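Local coordinates for A-type flavoprotein (Giardia intestinalis, PDB 2Q9U) that scavenges dioxygen, probably by passing electrons from its flavin mononucleotide to a diiron centre in a metallo-beta-lactamase-like domain, at residues 82-87 with 157-162; 165-170 with 224-229. One frame throughout, in Å; residues are numbered along the deposited sequence.

Both segments of contact 1 precede those of contact 2 in the sequence, and all four lie in the metallo-beta-lactamase-like part of the protein. Their centres are about 9 Å apart. Strands 157-161 and 166-170 are consecutive and pair antiparallel in one mixed sheet, so the two contacts are directly joined: T159 O lies 2.6 Å from F168 N, a probable hydrogen bond. Contact 2 continues that sheet to strand 225-228, whereas contact 1 reaches across to the loop after strand 80-82 of the other sheet. One end of each comes near the diiron site: H85 and E87 bind iron just past N84, and the N170 side chain lies about 5 Å from the diiron group.

Contact 1: 82-87 with 157-162; sequences VMNHAE and TFTYCP. With FEO (mu-oxo-diiron), chain G.
Two groups of T157, its backbone N and its hydroxyl, come close to the backbone oxygen N84 O. T157 N gives it a weak hydrogen bond of 2.8 Å, bent to 117° at the hydrogen, and T157 OG1 lies 3.1 Å from N84 O. The hydroxyl has only one proton to give and a second acceptor in D155 O, so this second link is not settled. A chi1 of -43° sets OG1 beside T157's own N, which is how both groups face the same carbonyl. Water 1 adds a bridge, donating to T157 OG1 and, at 2.8 Å, to M83 O.

Further along the strand, the N84 side chain runs crosswise to that of T159, with N84 CB against T157 O at 3.3 Å. V82 CG1 touches T159 OG1 at 3.5 Å.

Just past N84 the loop turns to the metals. H85 NE2 binds iron FE2 at 2.3 Å and E87 OE1 binds the same FE2 at 2.1 Å, alongside H152 and D171. H85 ND1 bonds to D155 OD1, so the imidazole is held at both nitrogens; A86 N bonds to the same oxygen. E87 OE2 is hydrogen-bonded to Y267 OH of the second subunit.

The contact thus joins the two sheets of the domain: the loop leaves strand 80-82, next to strand 52-54, and meets strand 157-161, which runs between strands 142-147 and 166-170.

Contact 2: 165-170 with 224-229; sequences KILFSN and KYILSA
L227 packs along F168 and I166, the two residues of the adjacent strand that point to the same face of the sheet. Its CB lies 4.1 Å from F168 CD1. One bond on, CG rests on I166 CG2 at 3.9 Å, and the tip CD1 reaches F168 CE1 at 3.7 Å. With chi1 at -53°, CG stands anti to the carbonyl carbon, and the leucine extends side by side with the phenylalanine. I166 CG2 also covers one face of the F168 ring, offset toward its rim, so the three side chains form one apolar cluster.

The two strands pair in parallel. K165 O takes two N-H groups, from K224 N at 2.7 Å on a lone pair and from Y225 N at 3.2 Å. L167 N to Y225 O is nearly straight, 175° at the hydrogen, and L227 N returns a bond to L167 O. Toward the iron site the pairing opens: water 2 joins N170 N to L227 O, while A229 N closes on N170 O at 2.7 Å. The N170 amide is held by D55 through ND2. S169 OG, bonded to G172 O, lies 3.2 Å from CG2 of I226, which points to the face of the sheet away from L227 and F168.

The pair is a beta-alpha-beta crossover, its strands linked through helices 189-204 and 208-219. Strand 157-161 flanks it at 166-170, where K165 and I166 form a G1 bulge opposite C161, and strand 234-235 follows 225-228; strands 12-14 and 39-46 of the other sheet cover the L227 and F168 face.

Contact 1: 82-87 with 157-162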
ATOM      1  N   VAL A  82      -9.903 -35.375  12.908  1.00 11.76           N
ATOM      2  CA  VAL A  82     -10.250 -34.649  14.102  1.00 11.60           C
ATOM      3  C   VAL A  82     -10.247 -33.153  13.798  1.00 12.13           C
ATOM      4  O   VAL A  82      -9.235 -32.601  13.349  1.00 11.83           O
ATOM      5  CB  VAL A  82      -9.245 -34.925  15.237  1.00 12.18           C
ATOM      6  CG1 VAL A  82      -9.504 -34.019  16.434  1.00 12.34           C
ATOM      7  CG2 VAL A  82      -9.225 -36.431  15.642  1.00 11.34           C
ATOM      8  N   MET A  83     -11.363 -32.500  14.115  1.00 12.78           N
ATOM      9  CA  MET A  83     -11.546 -31.063  13.886  1.00 13.24           C
ATOM     10  C   MET A  83     -11.683 -30.312  15.204  1.00 13.77           C
ATOM     11  O   MET A  83     -12.598 -30.560  15.966  1.00 13.95           O
ATOM     12  CB  MET A  83     -12.783 -30.824  12.983  1.00 13.36           C
ATOM     13  CG  MET A  83     -12.635 -31.376  11.548  1.00 12.81           C
ATOM     14  SD  MET A  83     -11.228 -30.737  10.607  1.00 14.10           S
ATOM     15  CE  MET A  83     -11.702 -29.024  10.365  1.00 14.49           C
ATOM     16  N   ASN A  84     -10.736 -29.404  15.477  1.00 13.87           N
ATOM     17  CA  ASN A  84     -10.672 -28.712  16.755  1.00 13.38           C
ATOM     18  C   ASN A  84     -11.486 -27.437  16.733  1.00 13.37           C
ATOM     19  O   ASN A  84     -11.745 -26.860  17.789  1.00 13.27           O
ATOM     20  CB  ASN A  84      -9.208 -28.333  17.054  1.00 13.35           C
ATOM     21  CG  ASN A  84      -8.367 -29.525  17.451  1.00 15.72           C
ATOM     22  OD1 ASN A  84      -7.325 -29.816  16.828  1.00 19.92           O
ATOM     23  ND2 ASN A  84      -8.800 -30.219  18.481  1.00 12.51           N
ATOM     24  N   HIS A  85     -11.828 -26.961  15.530  1.00 13.02           N
ATOM     25  CA  HIS A  85     -12.273 -25.553  15.336  1.00 13.22           C
ATOM     26  C   HIS A  85     -12.874 -25.457  13.921  1.00 12.06           C
ATOM     27  O   HIS A  85     -12.364 -26.083  12.999  1.00 12.10           O
ATOM     28  CB  HIS A  85     -11.031 -24.669  15.521  1.00 13.14           C
ATOM     29  CG  HIS A  85     -11.250 -23.184  15.440  1.00 14.42           C
ATOM     30  ND1 HIS A  85     -12.346 -22.533  15.959  1.00 15.04           N
ATOM     31  CD2 HIS A  85     -10.418 -22.213  14.992  1.00 13.74           C
ATOM     32  CE1 HIS A  85     -12.218 -21.228  15.765  1.00 14.92           C
ATOM     33  NE2 HIS A  85     -11.048 -21.005  15.193  1.00 13.52           N
ATOM     34  N   ALA A  86     -13.962 -24.710  13.749  1.00 11.56           N
ATOM     35  CA  ALA A  86     -14.672 -24.716  12.480  1.00 11.64           C
ATOM     36  C   ALA A  86     -14.310 -23.520  11.586  1.00 12.09           C
ATOM     37  O   ALA A  86     -14.792 -23.425  10.454  1.00 11.24           O
ATOM     38  CB  ALA A  86     -16.190 -24.743  12.726  1.00 12.57           C
ATOM     39  N   GLU A  87     -13.477 -22.606  12.094  1.00 11.71           N
ATOM     40  CA  GLU A  87     -13.081 -21.435  11.305  1.00 12.20           C
ATOM     41  C   GLU A  87     -12.421 -21.853   9.983  1.00 12.19           C
ATOM     42  O   GLU A  87     -11.691 -22.868   9.926  1.00 11.99           O
ATOM     43  CB  GLU A  87     -12.194 -20.466  12.116  1.00 11.17           C
ATOM     44  CG  GLU A  87     -12.144 -19.047  11.492  1.00 13.97           C
ATOM     45  CD  GLU A  87     -11.291 -18.107  12.284  1.00 14.17           C
ATOM     46  OE1 GLU A  87     -11.135 -18.348  13.502  1.00 14.93           O
ATOM     47  OE2 GLU A  87     -10.750 -17.153  11.678  1.00 18.86           O
ATOM     48  N   THR A 157     -11.484 -26.179  20.496  1.00 12.53           N
ATOM     49  CA  THR A 157     -11.161 -27.395  21.231  1.00 13.93           C
ATOM     50  C   THR A 157      -9.651 -27.587  21.139  1.00 13.49           C
ATOM     51  O   THR A 157      -9.047 -27.140  20.151  1.00 13.76           O
ATOM     52  CB  THR A 157     -11.847 -28.638  20.552  1.00 14.00           C
ATOM     53  OG1 THR A 157     -13.201 -28.312  20.169  1.00 16.39           O
ATOM     54  CG2 THR A 157     -11.853 -29.860  21.484  1.00 13.90           C
ATOM     55  N   PHE A 158      -9.054 -28.229  22.148  1.00 12.63           N
ATOM     56  CA  PHE A 158      -7.713 -28.819  22.037  1.00 12.65           C
ATOM     57  C   PHE A 158      -7.820 -30.357  22.019  1.00 12.27           C
ATOM     58  O   PHE A 158      -8.755 -30.933  22.602  1.00 12.35           O
ATOM     59  CB  PHE A 158      -6.825 -28.501  23.243  1.00 11.74           C
ATOM     60  CG  PHE A 158      -6.522 -27.042  23.475  1.00 13.73           C
ATOM     61  CD1 PHE A 158      -6.711 -26.064  22.481  1.00 13.24           C
ATOM     62  CD2 PHE A 158      -6.009 -26.648  24.724  1.00 15.12           C
ATOM     63  CE1 PHE A 158      -6.386 -24.722  22.737  1.00 15.64           C
ATOM     64  CE2 PHE A 158      -5.681 -25.298  24.987  1.00 14.15           C
ATOM     65  CZ  PHE A 158      -5.874 -24.337  23.972  1.00 13.74           C
ATOM     66  N   THR A 159      -6.860 -31.011  21.372  1.00 12.09           N
ATOM     67  CA  THR A 159      -6.771 -32.488  21.386  1.00 11.99           C
ATOM     68  C   THR A 159      -5.487 -32.897  22.076  1.00 12.79           C
ATOM     69  O   THR A 159      -4.406 -32.350  21.833  1.00 12.68           O
ATOM     70  CB  THR A 159      -6.887 -33.103  19.961  1.00 12.04           C
ATOM     71  OG1 THR A 159      -8.124 -32.719  19.377  1.00 12.94           O
ATOM     72  CG2 THR A 159      -6.812 -34.642  19.986  1.00 11.68           C
ATOM     73  N   TYR A 160      -5.606 -33.853  22.987  1.00 13.01           N
ATOM     74  CA  TYR A 160      -4.473 -34.233  23.794  1.00 12.70           C
ATOM     75  C   TYR A 160      -4.172 -35.730  23.627  1.00 13.75           C
ATOM     76  O   TYR A 160      -5.083 -36.556  23.694  1.00 13.50           O
ATOM     77  CB  TYR A 160      -4.744 -33.875  25.261  1.00 12.90           C
ATOM     78  CG  TYR A 160      -3.668 -34.414  26.177  1.00 14.06           C
ATOM     79  CD1 TYR A 160      -2.370 -33.903  26.131  1.00 14.61           C
ATOM     80  CD2 TYR A 160      -3.934 -35.466  27.075  1.00 15.23           C
ATOM     81  CE1 TYR A 160      -1.354 -34.406  26.956  1.00 12.48           C
ATOM     82  CE2 TYR A 160      -2.927 -35.959  27.916  1.00 13.51           C
ATOM     83  CZ  TYR A 160      -1.656 -35.432  27.854  1.00 13.27           C
ATOM     84  OH  TYR A 160      -0.650 -35.910  28.669  1.00 14.16           O
ATOM     85  N   CYS A 161      -2.909 -36.074  23.383  1.00 13.62           N
ATOM     86  CA  CYS A 161      -2.533 -37.480  23.321  1.00 14.08           C
ATOM     87  C   CYS A 161      -1.724 -37.852  24.564  1.00 14.54           C
ATOM     88  O   CYS A 161      -0.588 -37.413  24.710  1.00 13.82           O
ATOM     89  CB  CYS A 161      -1.744 -37.775  22.040  1.00 13.44           C
ATOM     90  SG  CYS A 161      -1.106 -39.512  21.990  1.00 15.97           S
ATOM     91  N   PRO A 162      -2.317 -38.659  25.472  1.00 14.92           N
ATOM     92  CA  PRO A 162      -1.659 -39.009  26.732  1.00 14.90           C
ATOM     93  C   PRO A 162      -0.383 -39.841  26.591  1.00 15.70           C
ATOM     94  O   PRO A 162       0.503 -39.700  27.431  1.00 16.79           O
ATOM     95  CB  PRO A 162      -2.736 -39.819  27.490  1.00 15.10           C
ATOM     96  CG  PRO A 162      -4.026 -39.523  26.793  1.00 15.99           C
ATOM     97  CD  PRO A 162      -3.668 -39.244  25.367  1.00 14.44           C
TER
HETATM   98 FE1  FEO G 701      -6.769 -19.980  12.993  1.00 11.41          FE
HETATM   99 FE2  FEO G 701      -9.653 -19.231  14.745  1.00 14.54          FE
HETATM  100  O   FEO G 701      -8.611 -19.984  13.143  1.00 11.74           O
HETATM  101  O   HOH W   1     -14.089 -30.113  18.278  1.00 14.35           O

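Contact 2: 165-170 with 224-229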
ATOM      1  N   LYS A 165       2.234 -37.351  24.994  1.00 13.68           N
ATOM      2  CA  LYS A 165       2.257 -36.102  25.759  1.00 13.83           C
ATOM      3  C   LYS A 165       2.173 -34.909  24.791  1.00 13.81           C
ATOM      4  O   LYS A 165       2.862 -33.885  24.969  1.00 12.25           O
ATOM      5  CB  LYS A 165       3.501 -35.998  26.662  1.00 13.02           C
ATOM      6  CG  LYS A 165       3.768 -37.264  27.569  1.00 14.85           C
ATOM      7  CD  LYS A 165       2.608 -37.537  28.571  1.00 15.95           C
ATOM      8  CE  LYS A 165       2.908 -38.736  29.487  1.00 15.18           C
ATOM      9  NZ  LYS A 165       2.909 -40.032  28.699  1.00 17.60           N
ATOM     10  N   ILE A 166       1.316 -35.060  23.784  1.00 13.24           N
ATOM     11  CA  ILE A 166       1.135 -34.021  22.757  1.00 12.93           C
ATOM     12  C   ILE A 166      -0.158 -33.266  22.970  1.00 12.25           C
ATOM     13  O   ILE A 166      -1.234 -33.865  23.085  1.00 13.64           O
ATOM     14  CB  ILE A 166       1.033 -34.611  21.342  1.00 13.45           C
ATOM     15  CG1 ILE A 166       2.214 -35.521  20.999  1.00 14.43           C
ATOM     16  CG2 ILE A 166       0.951 -33.480  20.289  1.00 14.24           C
ATOM     17  CD1 ILE A 166       1.845 -36.538  19.908  1.00 17.24           C
ATOM     18  N   LEU A 167      -0.071 -31.943  22.963  1.00 11.48           N
ATOM     19  CA  LEU A 167      -1.262 -31.126  22.925  1.00 10.98           C
ATOM     20  C   LEU A 167      -1.390 -30.550  21.508  1.00 11.40           C
ATOM     21  O   LEU A 167      -0.528 -29.763  21.063  1.00 12.53           O
ATOM     22  CB  LEU A 167      -1.163 -29.997  23.959  1.00 11.09           C
ATOM     23  CG  LEU A 167      -2.401 -29.097  24.036  1.00 11.74           C
ATOM     24  CD1 LEU A 167      -3.620 -29.856  24.564  1.00 13.08           C
ATOM     25  CD2 LEU A 167      -2.167 -27.815  24.862  1.00 11.38           C
ATOM     26  N   PHE A 168      -2.438 -30.928  20.800  1.00 10.75           N
ATOM     27  CA  PHE A 168      -2.742 -30.285  19.503  1.00 11.02           C
ATOM     28  C   PHE A 168      -3.617 -29.086  19.843  1.00 11.10           C
ATOM     29  O   PHE A 168      -4.813 -29.235  20.157  1.00 11.69           O
ATOM     30  CB  PHE A 168      -3.489 -31.258  18.582  1.00 10.05           C
ATOM     31  CG  PHE A 168      -2.672 -32.458  18.178  1.00 11.82           C
ATOM     32  CD1 PHE A 168      -1.783 -32.386  17.101  1.00 11.68           C
ATOM     33  CD2 PHE A 168      -2.815 -33.668  18.848  1.00  9.17           C
ATOM     34  CE1 PHE A 168      -1.021 -33.500  16.712  1.00 12.38           C
ATOM     35  CE2 PHE A 168      -2.076 -34.781  18.466  1.00 10.35           C
ATOM     36  CZ  PHE A 168      -1.176 -34.707  17.402  1.00  9.55           C
ATOM     37  N   SER A 169      -3.016 -27.902  19.852  1.00 10.91           N
ATOM     38  CA  SER A 169      -3.696 -26.757  20.463  1.00 11.42           C
ATOM     39  C   SER A 169      -4.478 -25.894  19.473  1.00 10.83           C
ATOM     40  O   SER A 169      -5.083 -24.914  19.866  1.00 10.39           O
ATOM     41  CB  SER A 169      -2.678 -25.885  21.216  1.00 11.40           C
ATOM     42  OG  SER A 169      -1.643 -25.489  20.328  1.00 10.43           O
ATOM     43  N   ASN A 170      -4.407 -26.232  18.192  1.00 11.86           N
ATOM     44  CA  ASN A 170      -5.126 -25.471  17.154  1.00 11.49           C
ATOM     45  C   ASN A 170      -4.667 -23.984  17.210  1.00 12.14           C
ATOM     46  O   ASN A 170      -3.456 -23.740  17.195  1.00 12.56           O
ATOM     47  CB  ASN A 170      -6.653 -25.702  17.311  1.00 11.48           C
ATOM     48  CG  ASN A 170      -7.468 -25.108  16.183  1.00 13.28           C
ATOM     49  OD1 ASN A 170      -8.170 -24.118  16.373  1.00 11.83           O
ATOM     50  ND2 ASN A 170      -7.374 -25.704  15.004  1.00 11.06           N
ATOM     51  N   LYS A 224       4.690 -32.678  26.628  1.00 14.13           N
ATOM     52  CA  LYS A 224       6.063 -32.513  26.118  1.00 15.47           C
ATOM     53  C   LYS A 224       6.082 -31.683  24.845  1.00 13.73           C
ATOM     54  O   LYS A 224       7.109 -31.113  24.521  1.00 13.00           O
ATOM     55  CB  LYS A 224       6.737 -33.859  25.777  1.00 14.35           C
ATOM     56  CG  LYS A 224       6.928 -34.800  26.980  1.00 17.60           C
ATOM     57  CD  LYS A 224       8.119 -35.766  26.790  1.00 19.08           C
ATOM     58  CE  LYS A 224       8.178 -36.386  25.408  1.00 23.47           C
ATOM     59  NZ  LYS A 224       8.836 -37.765  25.358  1.00 20.44           N
ATOM     60  N   TYR A 225       4.973 -31.679  24.100  1.00 13.32           N
ATOM     61  CA  TYR A 225       4.904 -30.992  22.801  1.00 13.37           C
ATOM     62  C   TYR A 225       3.602 -30.237  22.629  1.00 12.66           C
ATOM     63  O   TYR A 225       2.520 -30.790  22.900  1.00 12.46           O
ATOM     64  CB  TYR A 225       4.991 -32.018  21.644  1.00 14.43           C
ATOM     65  CG  TYR A 225       6.243 -32.878  21.689  1.00 15.04           C
ATOM     66  CD1 TYR A 225       7.485 -32.318  21.403  1.00 14.46           C
ATOM     67  CD2 TYR A 225       6.186 -34.237  22.068  1.00 14.86           C
ATOM     68  CE1 TYR A 225       8.661 -33.091  21.446  1.00 17.10           C
ATOM     69  CE2 TYR A 225       7.372 -35.048  22.096  1.00 18.24           C
ATOM     70  CZ  TYR A 225       8.598 -34.447  21.791  1.00 18.25           C
ATOM     71  OH  TYR A 225       9.763 -35.182  21.815  1.00 19.90           O
ATOM     72  N   ILE A 226       3.682 -28.986  22.162  1.00 11.31           N
ATOM     73  CA  ILE A 226       2.463 -28.285  21.772  1.00 10.10           C
ATOM     74  C   ILE A 226       2.515 -28.019  20.273  1.00 10.82           C
ATOM     75  O   ILE A 226       3.347 -27.223  19.788  1.00 10.46           O
ATOM     76  CB  ILE A 226       2.248 -26.968  22.555  1.00 10.51           C
ATOM     77  CG1 ILE A 226       2.199 -27.237  24.069  1.00 10.62           C
ATOM     78  CG2 ILE A 226       0.946 -26.300  22.096  1.00  7.88           C
ATOM     79  CD1 ILE A 226       2.270 -25.921  24.914  1.00 10.62           C
ATOM     80  N   LEU A 227       1.680 -28.741  19.541  1.00 10.47           N
ATOM     81  CA  LEU A 227       1.623 -28.594  18.089  1.00 11.00           C
ATOM     82  C   LEU A 227       0.447 -27.685  17.757  1.00 11.13           C
ATOM     83  O   LEU A 227      -0.714 -28.048  17.905  1.00 10.71           O
ATOM     84  CB  LEU A 227       1.496 -29.952  17.386  1.00 11.94           C
ATOM     85  CG  LEU A 227       2.505 -31.075  17.692  1.00 14.13           C
ATOM     86  CD1 LEU A 227       2.413 -32.180  16.638  1.00 14.56           C
ATOM     87  CD2 LEU A 227       3.945 -30.664  17.939  1.00 14.77           C
ATOM     88  N   SER A 228       0.770 -26.472  17.333  1.00 10.50           N
ATOM     89  CA  SER A 228      -0.231 -25.450  17.087  1.00 10.41           C
ATOM     90  C   SER A 228      -0.687 -25.498  15.619  1.00  9.67           C
ATOM     91  O   SER A 228      -0.002 -26.050  14.793  1.00  8.86           O
ATOM     92  CB  SER A 228       0.373 -24.065  17.382  1.00 10.03           C
ATOM     93  OG  SER A 228      -0.602 -23.053  17.137  1.00 14.32           O
ATOM     94  N   ALA A 229      -1.822 -24.878  15.320  1.00  9.84           N
ATOM     95  CA  ALA A 229      -2.346 -24.809  13.938  1.00 10.22           C
ATOM     96  C   ALA A 229      -1.857 -23.576  13.139  1.00  9.99           C
ATOM     97  O   ALA A 229      -2.122 -23.474  11.949  1.00 10.06           O
ATOM     98  CB  ALA A 229      -3.881 -24.905  13.927  1.00 10.24           C
TER
HETATM   99  O   HOH W   2      -3.166 -28.321  16.690  1.00 12.68           O